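Local coordinates for protein telomerase reverse transcriptase (Candida albicans SC5314, PDB 6ZDQ) that probably lengthens chromosome ends by copying a template carried in its own RNA subunit into repeats of telomeric DNA, at residues R617-K622 with K675-F680; W178-T183 with L191-Q196; T583-N588 with E606-L611. All blocks are in the same frame, centred on the assembly; numbering follows the deposited sequence.

Interaction 1: residues R617-K622 with K675-F680; sequences REFKTK and KEFSSF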
loop_
_atom_site.group_PDB
_atom_site.type_symbol
_atom_site.label_atom_id
_atom_site.label_comp_id
_atom_site.label_asym_id
_atom_site.label_seq_id
_atom_site.Cartn_x
_atom_site.Cartn_y
_atom_site.Cartn_z
ATOM N N ARG A 617 -20.608 11.415 -2.627
ATOM C CA ARG A 617 -20.704 11.785 -1.219
ATOM C C ARG A 617 -19.330 11.963 -0.589
ATOM O O ARG A 617 -19.191 12.718 0.381
ATOM C CB ARG A 617 -21.522 10.747 -0.450
ATOM C CG ARG A 617 -20.899 9.370 -0.388
ATOM C CD ARG A 617 -21.916 8.341 0.069
ATOM N NE ARG A 617 -23.184 8.481 -0.644
ATOM C CZ ARG A 617 -24.171 7.592 -0.593
ATOM N NH1 ARG A 617 -24.036 6.490 0.132
ATOM N NH2 ARG A 617 -25.291 7.800 -1.273
ATOM N N GLU A 618 -18.304 11.298 -1.128
ATOM C CA GLU A 618 -16.943 11.558 -0.670
ATOM C C GLU A 618 -16.524 12.985 -0.999
ATOM O O GLU A 618 -15.807 13.628 -0.223
ATOM C CB GLU A 618 -15.972 10.556 -1.297
ATOM C CG GLU A 618 -14.518 10.769 -0.909
ATOM C CD GLU A 618 -14.279 10.571 0.572
ATOM O OE1 GLU A 618 -14.879 9.644 1.156
ATOM O OE2 GLU A 618 -13.497 11.351 1.156
ATOM N N PHE A 619 -16.968 13.499 -2.147
ATOM C CA PHE A 619 -16.729 14.902 -2.463
ATOM C C PHE A 619 -17.491 15.816 -1.513
ATOM O O PHE A 619 -16.964 16.850 -1.085
ATOM C CB PHE A 619 -17.109 15.189 -3.918
ATOM C CG PHE A 619 -17.119 16.652 -4.263
ATOM C CD1 PHE A 619 -15.932 17.343 -4.445
ATOM C CD2 PHE A 619 -18.314 17.335 -4.404
ATOM C CE1 PHE A 619 -15.939 18.688 -4.757
ATOM C CE2 PHE A 619 -18.327 18.679 -4.716
ATOM C CZ PHE A 619 -17.138 19.357 -4.894
ATOM N N LYS A 620 -18.735 15.459 -1.179
ATOM C CA LYS A 620 -19.520 16.282 -0.262
ATOM C C LYS A 620 -18.896 16.325 1.129
ATOM O O LYS A 620 -18.912 17.369 1.790
ATOM C CB LYS A 620 -20.957 15.767 -0.187
ATOM C CG LYS A 620 -21.744 15.940 -1.471
ATOM C CD LYS A 620 -23.236 15.973 -1.194
ATOM C CE LYS A 620 -23.711 14.689 -0.536
ATOM N NZ LYS A 620 -23.630 13.525 -1.456
ATOM N N THR A 621 -18.346 15.198 1.590
ATOM C CA THR A 621 -17.775 15.143 2.934
ATOM C C THR A 621 -16.572 16.071 3.059
ATOM O O THR A 621 -16.469 16.853 4.012
ATOM C CB THR A 621 -17.385 13.704 3.278
ATOM O OG1 THR A 621 -18.568 12.911 3.447
ATOM C CG2 THR A 621 -16.558 13.662 4.555
ATOM N N LYS A 622 -15.649 15.996 2.100
ATOM C CA LYS A 622 -14.492 16.880 2.103
ATOM C C LYS A 622 -14.856 18.319 1.748
ATOM O O LYS A 622 -14.089 19.233 2.064
ATOM C CB LYS A 622 -13.433 16.341 1.139
ATOM C CG LYS A 622 -12.085 17.024 1.254
ATOM C CD LYS A 622 -11.136 16.534 0.186
ATOM C CE LYS A 622 -10.100 17.590 -0.142
ATOM N NZ LYS A 622 -9.277 17.250 -1.330
ATOM N N LYS A 675 -30.175 13.570 -6.543
ATOM C CA LYS A 675 -30.485 13.223 -5.161
ATOM C C LYS A 675 -29.393 13.705 -4.213
ATOM O O LYS A 675 -29.678 14.372 -3.214
ATOM C CB LYS A 675 -30.677 11.710 -5.035
ATOM C CG LYS A 675 -31.278 11.264 -3.716
ATOM C CD LYS A 675 -32.728 11.708 -3.590
ATOM C CE LYS A 675 -33.363 11.179 -2.312
ATOM N NZ LYS A 675 -34.802 11.552 -2.214
ATOM N N GLU A 676 -28.135 13.377 -4.519
ATOM C CA GLU A 676 -27.026 13.707 -3.631
ATOM C C GLU A 676 -26.759 15.204 -3.540
ATOM O O GLU A 676 -26.102 15.642 -2.589
ATOM C CB GLU A 676 -25.755 12.991 -4.094
ATOM C CG GLU A 676 -25.893 11.483 -4.226
ATOM C CD GLU A 676 -25.951 10.777 -2.887
ATOM O OE1 GLU A 676 -25.433 11.333 -1.895
ATOM O OE2 GLU A 676 -26.515 9.664 -2.827
ATOM N N PHE A 677 -27.239 15.998 -4.494
ATOM C CA PHE A 677 -26.901 17.414 -4.581
ATOM C C PHE A 677 -28.139 18.299 -4.493
ATOM O O PHE A 677 -28.239 19.324 -5.170
ATOM C CB PHE A 677 -26.133 17.714 -5.867
ATOM C CG PHE A 677 -24.747 17.139 -5.895
ATOM C CD1 PHE A 677 -23.702 17.782 -5.251
ATOM C CD2 PHE A 677 -24.485 15.961 -6.574
ATOM C CE1 PHE A 677 -22.425 17.257 -5.276
ATOM C CE2 PHE A 677 -23.210 15.432 -6.604
ATOM C CZ PHE A 677 -22.178 16.081 -5.954
ATOM N N SER A 678 -29.100 17.921 -3.657
ATOM C CA SER A 678 -30.316 18.700 -3.463
ATOM C C SER A 678 -30.427 19.194 -2.024
ATOM O O SER A 678 -31.517 19.258 -1.451
ATOM C CB SER A 678 -31.547 17.887 -3.854
ATOM O OG SER A 678 -31.569 16.641 -3.178
ATOM N N SER A 679 -29.299 19.546 -1.422
ATOM C CA SER A 679 -29.303 20.027 -0.044
ATOM C C SER A 679 -28.653 21.393 0.123
ATOM O O SER A 679 -29.138 22.199 0.922
ATOM C CB SER A 679 -28.604 19.003 0.870
ATOM O OG SER A 679 -27.263 18.788 0.465
ATOM N N PHE A 680 -27.576 21.676 -0.605
ATOM C CA PHE A 680 -26.799 22.892 -0.412
ATOM C C PHE A 680 -27.205 23.963 -1.419
ATOM O O PHE A 680 -27.649 23.664 -2.529
ATOM C CB PHE A 680 -25.301 22.601 -0.531
ATOM C CG PHE A 680 -24.428 23.622 0.144
ATOM C CD1 PHE A 680 -24.153 23.530 1.499
ATOM C CD2 PHE A 680 -23.876 24.668 -0.577
ATOM C CE1 PHE A 680 -23.348 24.465 2.123
ATOM C CE2 PHE A 680 -23.072 25.607 0.042
ATOM C CZ PHE A 680 -22.807 25.506 1.393
#
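Glu676, in the last turn of helix 662-676, spreads its carboxylate between two basic side chains of helix 602-626. OE1 takes the Lys620 ammonium on its anti lone pair, NZ lying 2.9 Å from OE1, while OE2 receives NH2 of Arg617 at 2.7 Å. The second salt bridge is not flat: NH2 comes from above the carboxylate plane, although OE2 lies in the guanidinium plane, and the two planes stand 45° apart. Each oxygen thus has its own cation, which should hold the carboxylate's rotation and probably favours its charged form.

The network clasps two helices of the all-helical C-terminal region, the thumb-like extension of telomerase reverse transcriptases. Lys620 gets there by a kinked chain, bent at chi3 (-60°) and chi4 (-68°), which curls its end towards Glu676 while CG lies 4.1 Å from CE1 of Phe677.

Phe677, the first residue to leave helical geometry, sends its ring back beneath this polar layer. Its edge meets the edge of Phe619, CE1 to CD2 4.2 Å. Phe619 in turn stacks on Phe637 and packs against helix 574-588, and Tyr683 meets Phe677 edge-to-face.

Interaction 2: residues W178-T183 with L191-Q196; sequences WYITET and LNYFPQ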
loop_
_atom_site.group_PDB
_atom_site.type_symbol
_atom_site.label_atom_id
_atom_site.label_comp_id
_atom_site.label_asym_id
_atom_site.label_seq_id
_atom_site.Cartn_x
_atom_site.Cartn_y
_atom_site.Cartn_z
ATOM N N TRP A 178 3.736 1.592 22.320
ATOM C CA TRP A 178 3.177 0.709 21.307
ATOM C C TRP A 178 4.145 0.542 20.147
ATOM O O TRP A 178 4.849 1.483 19.769
ATOM C CB TRP A 178 1.841 1.241 20.773
ATOM C CG TRP A 178 0.762 1.338 21.804
ATOM C CD1 TRP A 178 -0.027 0.324 22.268
ATOM C CD2 TRP A 178 0.338 2.520 22.492
ATOM N NE1 TRP A 178 -0.910 0.802 23.205
ATOM C CE2 TRP A 178 -0.706 2.147 23.361
ATOM C CE3 TRP A 178 0.744 3.858 22.459
ATOM C CZ2 TRP A 178 -1.349 3.063 24.189
ATOM C CZ3 TRP A 178 0.105 4.765 23.283
ATOM C CH2 TRP A 178 -0.931 4.364 24.136
ATOM N N TYR A 179 4.179 -0.669 19.594
ATOM C CA TYR A 179 4.852 -0.933 18.327
ATOM C C TYR A 179 3.838 -0.707 17.210
ATOM O O TYR A 179 2.883 -1.475 17.065
ATOM C CB TYR A 179 5.412 -2.352 18.289
ATOM C CG TYR A 179 6.030 -2.732 16.959
ATOM C CD1 TYR A 179 7.365 -2.465 16.688
ATOM C CD2 TYR A 179 5.275 -3.359 15.974
ATOM C CE1 TYR A 179 7.933 -2.812 15.473
ATOM C CE2 TYR A 179 5.833 -3.705 14.758
ATOM C CZ TYR A 179 7.161 -3.431 14.514
ATOM O OH TYR A 179 7.717 -3.778 13.303
ATOM N N ILE A 180 4.045 0.345 16.425
ATOM C CA ILE A 180 3.109 0.724 15.375
ATOM C C ILE A 180 3.548 0.074 14.070
ATOM O O ILE A 180 4.703 0.217 13.652
ATOM C CB ILE A 180 3.030 2.254 15.232
ATOM C CG1 ILE A 180 2.861 2.918 16.600
ATOM C CG2 ILE A 180 1.880 2.642 14.323
ATOM C CD1 ILE A 180 4.145 3.483 17.178
ATOM N N THR A 181 2.630 -0.643 13.425
ATOM C CA THR A 181 2.929 -1.329 12.178
ATOM C C THR A 181 1.711 -1.291 11.267
ATOM O O THR A 181 0.574 -1.137 11.717
ATOM C CB THR A 181 3.356 -2.786 12.416
ATOM O OG1 THR A 181 3.624 -3.418 11.157
ATOM C CG2 THR A 181 2.260 -3.554 13.142
ATOM N N GLU A 182 1.971 -1.434 9.971
ATOM C CA GLU A 182 0.905 -1.495 8.984
ATOM C C GLU A 182 0.343 -2.908 8.895
ATOM O O GLU A 182 1.056 -3.897 9.081
ATOM C CB GLU A 182 1.415 -1.056 7.610
ATOM C CG GLU A 182 1.804 0.409 7.518
ATOM C CD GLU A 182 2.431 0.761 6.182
ATOM O OE1 GLU A 182 3.425 0.109 5.801
ATOM O OE2 GLU A 182 1.924 1.684 5.509
ATOM N N THR A 183 -0.955 -2.994 8.620
ATOM C CA THR A 183 -1.588 -4.282 8.395
ATOM C C THR A 183 -1.341 -4.746 6.964
ATOM O O THR A 183 -1.119 -3.941 6.056
ATOM C CB THR A 183 -3.091 -4.202 8.671
ATOM O OG1 THR A 183 -3.690 -5.484 8.447
ATOM C CG2 THR A 183 -3.750 -3.173 7.763
ATOM N N LEU A 191 -3.776 1.306 10.960
ATOM C CA LEU A 191 -2.600 0.818 11.665
ATOM C C LEU A 191 -3.005 -0.018 12.877
ATOM O O LEU A 191 -4.112 0.104 13.408
ATOM C CB LEU A 191 -1.715 1.985 12.108
ATOM C CG LEU A 191 -1.027 2.790 11.004
ATOM C CD1 LEU A 191 -0.218 3.937 11.589
ATOM C CD2 LEU A 191 -0.141 1.884 10.173
ATOM N N ASN A 192 -2.086 -0.878 13.306
ATOM C CA ASN A 192 -2.261 -1.702 14.495
ATOM C C ASN A 192 -1.275 -1.253 15.563
ATOM O O ASN A 192 -0.073 -1.142 15.297
ATOM C CB ASN A 192 -2.057 -3.185 14.180
ATOM C CG ASN A 192 -3.215 -3.784 13.410
ATOM O OD1 ASN A 192 -4.312 -3.226 13.380
ATOM N ND2 ASN A 192 -2.979 -4.933 12.791
ATOM N N TYR A 193 -1.784 -0.996 16.765
ATOM C CA TYR A 193 -0.979 -0.531 17.892
ATOM C C TYR A 193 -0.849 -1.679 18.889
ATOM O O TYR A 193 -1.697 -1.863 19.764
ATOM C CB TYR A 193 -1.604 0.706 18.532
ATOM C CG TYR A 193 -1.614 1.919 17.630
ATOM C CD1 TYR A 193 -2.640 2.120 16.715
ATOM C CD2 TYR A 193 -0.597 2.864 17.693
ATOM C CE1 TYR A 193 -2.653 3.228 15.888
ATOM C CE2 TYR A 193 -0.602 3.973 16.871
ATOM C CZ TYR A 193 -1.631 4.151 15.970
ATOM O OH TYR A 193 -1.639 5.256 15.149
ATOM N N PHE A 194 0.223 -2.451 18.752
ATOM C CA PHE A 194 0.495 -3.545 19.680
ATOM C C PHE A 194 1.309 -3.033 20.862
ATOM O O PHE A 194 2.318 -2.349 20.656
ATOM C CB PHE A 194 1.248 -4.673 18.986
ATOM C CG PHE A 194 0.412 -5.444 18.007
ATOM C CD1 PHE A 194 -0.392 -6.486 18.437
ATOM C CD2 PHE A 194 0.426 -5.126 16.660
ATOM C CE1 PHE A 194 -1.166 -7.197 17.541
ATOM C CE2 PHE A 194 -0.346 -5.837 15.758
ATOM C CZ PHE A 194 -1.143 -6.872 16.201
ATOM N N PRO A 195 0.896 -3.318 22.097
ATOM C CA PRO A 195 1.686 -2.892 23.258
ATOM C C PRO A 195 3.116 -3.408 23.175
ATOM O O PRO A 195 3.362 -4.550 22.783
ATOM C CB PRO A 195 0.932 -3.505 24.442
ATOM C CG PRO A 195 -0.476 -3.619 23.958
ATOM C CD PRO A 195 -0.368 -3.960 22.496
ATOM N N GLN A 196 4.062 -2.544 23.556
ATOM C CA GLN A 196 5.474 -2.838 23.340
ATOM C C GLN A 196 5.910 -4.095 24.086
ATOM O O GLN A 196 6.625 -4.936 23.528
ATOM C CB GLN A 196 6.326 -1.640 23.760
ATOM C CG GLN A 196 7.713 -1.621 23.138
ATOM C CD GLN A 196 7.678 -1.398 21.638
ATOM O OE1 GLN A 196 8.235 -2.181 20.869
ATOM N NE2 GLN A 196 7.027 -0.320 21.214
#
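Tyr179 and Phe194 face each other as an antiparallel hydrogen-bonded pair in the two-stranded hairpin of strands 178-182 and 191-195, which matches the T-motif hairpin of telomerase in the RNA-binding domain.

Backbone bonds come first. Tyr179 N gives to Phe194 O at 2.7 Å and Phe194 N returns a longer bond to Tyr179 O, 3.3 Å. One pair further on, Asn192 N reaches Thr181 O at 3.1 Å, whereas the reciprocal bond from Thr181 N to Asn192 O is weak. Between these two pairs Ile180 and Tyr193 form a non-hydrogen-bonded pair.

Apolar contacts then give each face its character. Ile180 and Tyr193 share one side, where CG1 of Ile180 lies 3.6 Å from CD2 of the tyrosine ring. The other branch of Ile180, CG2, turns to Leu191 and meets its CD1 at 3.7 Å. On the opposite side lie Tyr179, Thr181, Asn192 and Phe194; here the methyl CG2 of Thr181 comes to the edge of the Phe194 ring, and the face looks towards Ile235 and Pro236 of strand 229-236. Tyr179 swings away from the hairpin, its CG anti to the backbone N (chi1 175°), and its ring stacks on Trp199 of the following helix.

At the helix-flanked end, Trp178 follows helix 148-177 and Pro195 is the N-cap of helix 196-214, so the hairpin links two long helices. The indole presents an edge to the Phe194-Pro195 peptide, and the side chain also packs on Val80 of helix 77-91. A last, softer contact is a CA-H...O approach: CA of Trp178 stands 3.2 Å from Phe194 O, the same oxygen that accepts from Tyr179 N.

Interaction 3: residues T583-N588 with E606-L611; sequences TFYQLN and ENMGSL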
loop_
_atom_site.group_PDB
_atom_site.type_symbol
_atom_site.label_atom_id
_atom_site.label_comp_id
_atom_site.label_asym_id
_atom_site.label_seq_id
_atom_site.Cartn_x
_atom_site.Cartn_y
_atom_site.Cartn_z
ATOM N N THR A 583 -10.015 10.515 -11.930
ATOM C CA THR A 583 -9.153 9.392 -12.278
ATOM C C THR A 583 -9.453 8.150 -11.448
ATOM O O THR A 583 -9.066 7.048 -11.848
ATOM C CB THR A 583 -7.681 9.777 -12.115
ATOM O OG1 THR A 583 -7.428 10.148 -10.755
ATOM C CG2 THR A 583 -7.332 10.946 -13.027
ATOM N N PHE A 584 -10.120 8.300 -10.302
ATOM C CA PHE A 584 -10.501 7.137 -9.507
ATOM C C PHE A 584 -11.761 6.482 -10.055
ATOM O O PHE A 584 -11.830 5.252 -10.156
ATOM C CB PHE A 584 -10.697 7.540 -8.043
ATOM C CG PHE A 584 -11.160 6.417 -7.158
ATOM C CD1 PHE A 584 -10.249 5.522 -6.621
ATOM C CD2 PHE A 584 -12.502 6.262 -6.856
ATOM C CE1 PHE A 584 -10.671 4.489 -5.804
ATOM C CE2 PHE A 584 -12.930 5.232 -6.041
ATOM C CZ PHE A 584 -12.012 4.344 -5.514
ATOM N N TYR A 585 -12.770 7.287 -10.397
ATOM C CA TYR A 585 -13.999 6.745 -10.966
ATOM C C TYR A 585 -13.725 6.043 -12.291
ATOM O O TYR A 585 -14.142 4.898 -12.498
ATOM C CB TYR A 585 -15.024 7.865 -11.146
ATOM C CG TYR A 585 -16.344 7.405 -11.717
ATOM C CD1 TYR A 585 -17.355 6.936 -10.887
ATOM C CD2 TYR A 585 -16.584 7.445 -13.085
ATOM C CE1 TYR A 585 -18.565 6.515 -11.404
ATOM C CE2 TYR A 585 -17.790 7.027 -13.611
ATOM C CZ TYR A 585 -18.777 6.562 -12.768
ATOM O OH TYR A 585 -19.980 6.146 -13.291
ATOM N N GLN A 586 -13.025 6.721 -13.204
ATOM C CA GLN A 586 -12.725 6.140 -14.507
ATOM C C GLN A 586 -11.828 4.913 -14.406
ATOM O O GLN A 586 -11.837 4.078 -15.316
ATOM C CB GLN A 586 -12.081 7.192 -15.412
ATOM C CG GLN A 586 -12.992 8.371 -15.723
ATOM C CD GLN A 586 -12.359 9.369 -16.673
ATOM O OE1 GLN A 586 -11.194 9.236 -17.049
ATOM N NE2 GLN A 586 -13.128 10.376 -17.069
ATOM N N LEU A 587 -11.057 4.781 -13.325
ATOM C CA LEU A 587 -10.188 3.619 -13.180
ATOM C C LEU A 587 -10.925 2.428 -12.584
ATOM O O LEU A 587 -10.566 1.280 -12.866
ATOM C CB LEU A 587 -8.977 3.967 -12.315
ATOM C CG LEU A 587 -7.712 3.145 -12.567
ATOM C CD1 LEU A 587 -7.149 3.446 -13.949
ATOM C CD2 LEU A 587 -6.673 3.408 -11.489
ATOM N N ASN A 588 -11.947 2.673 -11.766
ATOM C CA ASN A 588 -12.727 1.597 -11.172
ATOM C C ASN A 588 -13.950 1.221 -11.996
ATOM O O ASN A 588 -14.550 0.172 -11.738
ATOM C CB ASN A 588 -13.167 1.980 -9.756
ATOM C CG ASN A 588 -12.050 1.846 -8.745
ATOM O OD1 ASN A 588 -11.919 0.817 -8.082
ATOM N ND2 ASN A 588 -11.231 2.884 -8.624
ATOM N N GLU A 606 -27.024 -0.435 -10.547
ATOM C CA GLU A 606 -26.688 -0.380 -9.132
ATOM C C GLU A 606 -25.267 -0.847 -8.849
ATOM O O GLU A 606 -24.774 -0.643 -7.735
ATOM C CB GLU A 606 -27.688 -1.203 -8.311
ATOM C CG GLU A 606 -27.472 -2.701 -8.353
ATOM C CD GLU A 606 -28.750 -3.475 -8.084
ATOM O OE1 GLU A 606 -29.843 -2.893 -8.253
ATOM O OE2 GLU A 606 -28.662 -4.663 -7.703
ATOM N N ASN A 607 -24.600 -1.463 -9.829
ATOM C CA ASN A 607 -23.154 -1.639 -9.736
ATOM C C ASN A 607 -22.440 -0.321 -10.002
ATOM O O ASN A 607 -21.464 0.015 -9.320
ATOM C CB ASN A 607 -22.691 -2.712 -10.723
ATOM C CG ASN A 607 -21.330 -3.296 -10.369
ATOM O OD1 ASN A 607 -20.915 -4.313 -10.927
ATOM N ND2 ASN A 607 -20.636 -2.664 -9.428
ATOM N N MET A 608 -22.917 0.438 -10.991
ATOM C CA MET A 608 -22.395 1.779 -11.229
ATOM C C MET A 608 -22.814 2.734 -10.119
ATOM O O MET A 608 -22.045 3.623 -9.732
ATOM C CB MET A 608 -22.869 2.287 -12.593
ATOM C CG MET A 608 -22.465 3.719 -12.935
ATOM S SD MET A 608 -23.607 4.977 -12.317
ATOM C CE MET A 608 -25.162 4.384 -12.976
ATOM N N GLY A 609 -24.033 2.568 -9.602
ATOM C CA GLY A 609 -24.507 3.441 -8.540
ATOM C C GLY A 609 -23.639 3.385 -7.298
ATOM O O GLY A 609 -23.436 4.400 -6.627
ATOM N N SER A 610 -23.124 2.198 -6.970
ATOM C CA SER A 610 -22.229 2.064 -5.825
ATOM C C SER A 610 -20.997 2.948 -5.987
ATOM O O SER A 610 -20.655 3.730 -5.092
ATOM C CB SER A 610 -21.823 0.602 -5.643
ATOM O OG SER A 610 -20.823 0.465 -4.649
ATOM N N LEU A 611 -20.314 2.834 -7.129
ATOM C CA LEU A 611 -19.151 3.678 -7.382
ATOM C C LEU A 611 -19.544 5.146 -7.490
ATOM O O LEU A 611 -18.834 6.024 -6.983
ATOM C CB LEU A 611 -18.436 3.218 -8.652
ATOM C CG LEU A 611 -17.136 3.951 -8.988
ATOM C CD1 LEU A 611 -16.133 3.804 -7.854
ATOM C CD2 LEU A 611 -16.549 3.449 -10.300
#
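Leu611 carries this contact, its side chain reaching from helix 602-626 to touch Phe584, Tyr585 and Asn588. Its CG rests 3.5 Å from CD1 of the Tyr585 ring, approaching at a slant, neither over the face nor at the edge. Of the two methyls, CD1 reaches CE2 of Phe584 at 3.9 Å; CD2 stays beside Tyr585 and lies 3.7 Å from CB of Asn588, which touches both methyls. With CG placed opposite its own backbone N (chi1 -176°), Leu611 holds this fork pointed at helix 574-588. One turn earlier Met608 adds a smaller contact, its CG 3.5 Å from OH of Tyr585.

A second shell holds these three residues in place. The amide of Asn588 folds back along its own helix, where ND2 gives an almost straight hydrogen bond to Phe584 O (2.9 Å, 174°). That oxygen also accepts from Asn588 N, the two donors arriving from opposite faces of the carbonyl plane. The same ND2 sits over one face of the Phe584 ring, displaced towards its rim, so the amide braces the aromatic wall while CB serves the leucine. Tyr585 is fixed at its far end, where OH is hydrogen-bonded to OG1 of Thr648.

Within the helical C-terminal region, the two segments run nearly antiparallel, with axes 11.1 Å apart and 153° between their directions. Helix 634-656 packs beside Tyr585 through Ile644, and Met608 lies against Leu665, Cys668 and Ile669 of helix 662-676.

Overall arrangement
Along the chain interaction 2 comes first, then interaction 3, then interaction 1. The last two share helix 602-626: residues 606-611 pack on helix 574-588, and residues 617-622, further along, join the end of helix 662-676. Their centres are 16 Å apart and their nearest atoms about 7 Å, so helix 602-626 is held at two levels, and at both it touches helices 574-588 and 662-676. Interaction 2 stands apart, in the RNA-binding domain, its centre 35 Å from that of interaction 1 and 33 Å from that of interaction 3. The three thus sample a hairpin that links two long helices and a helical bundle far from it.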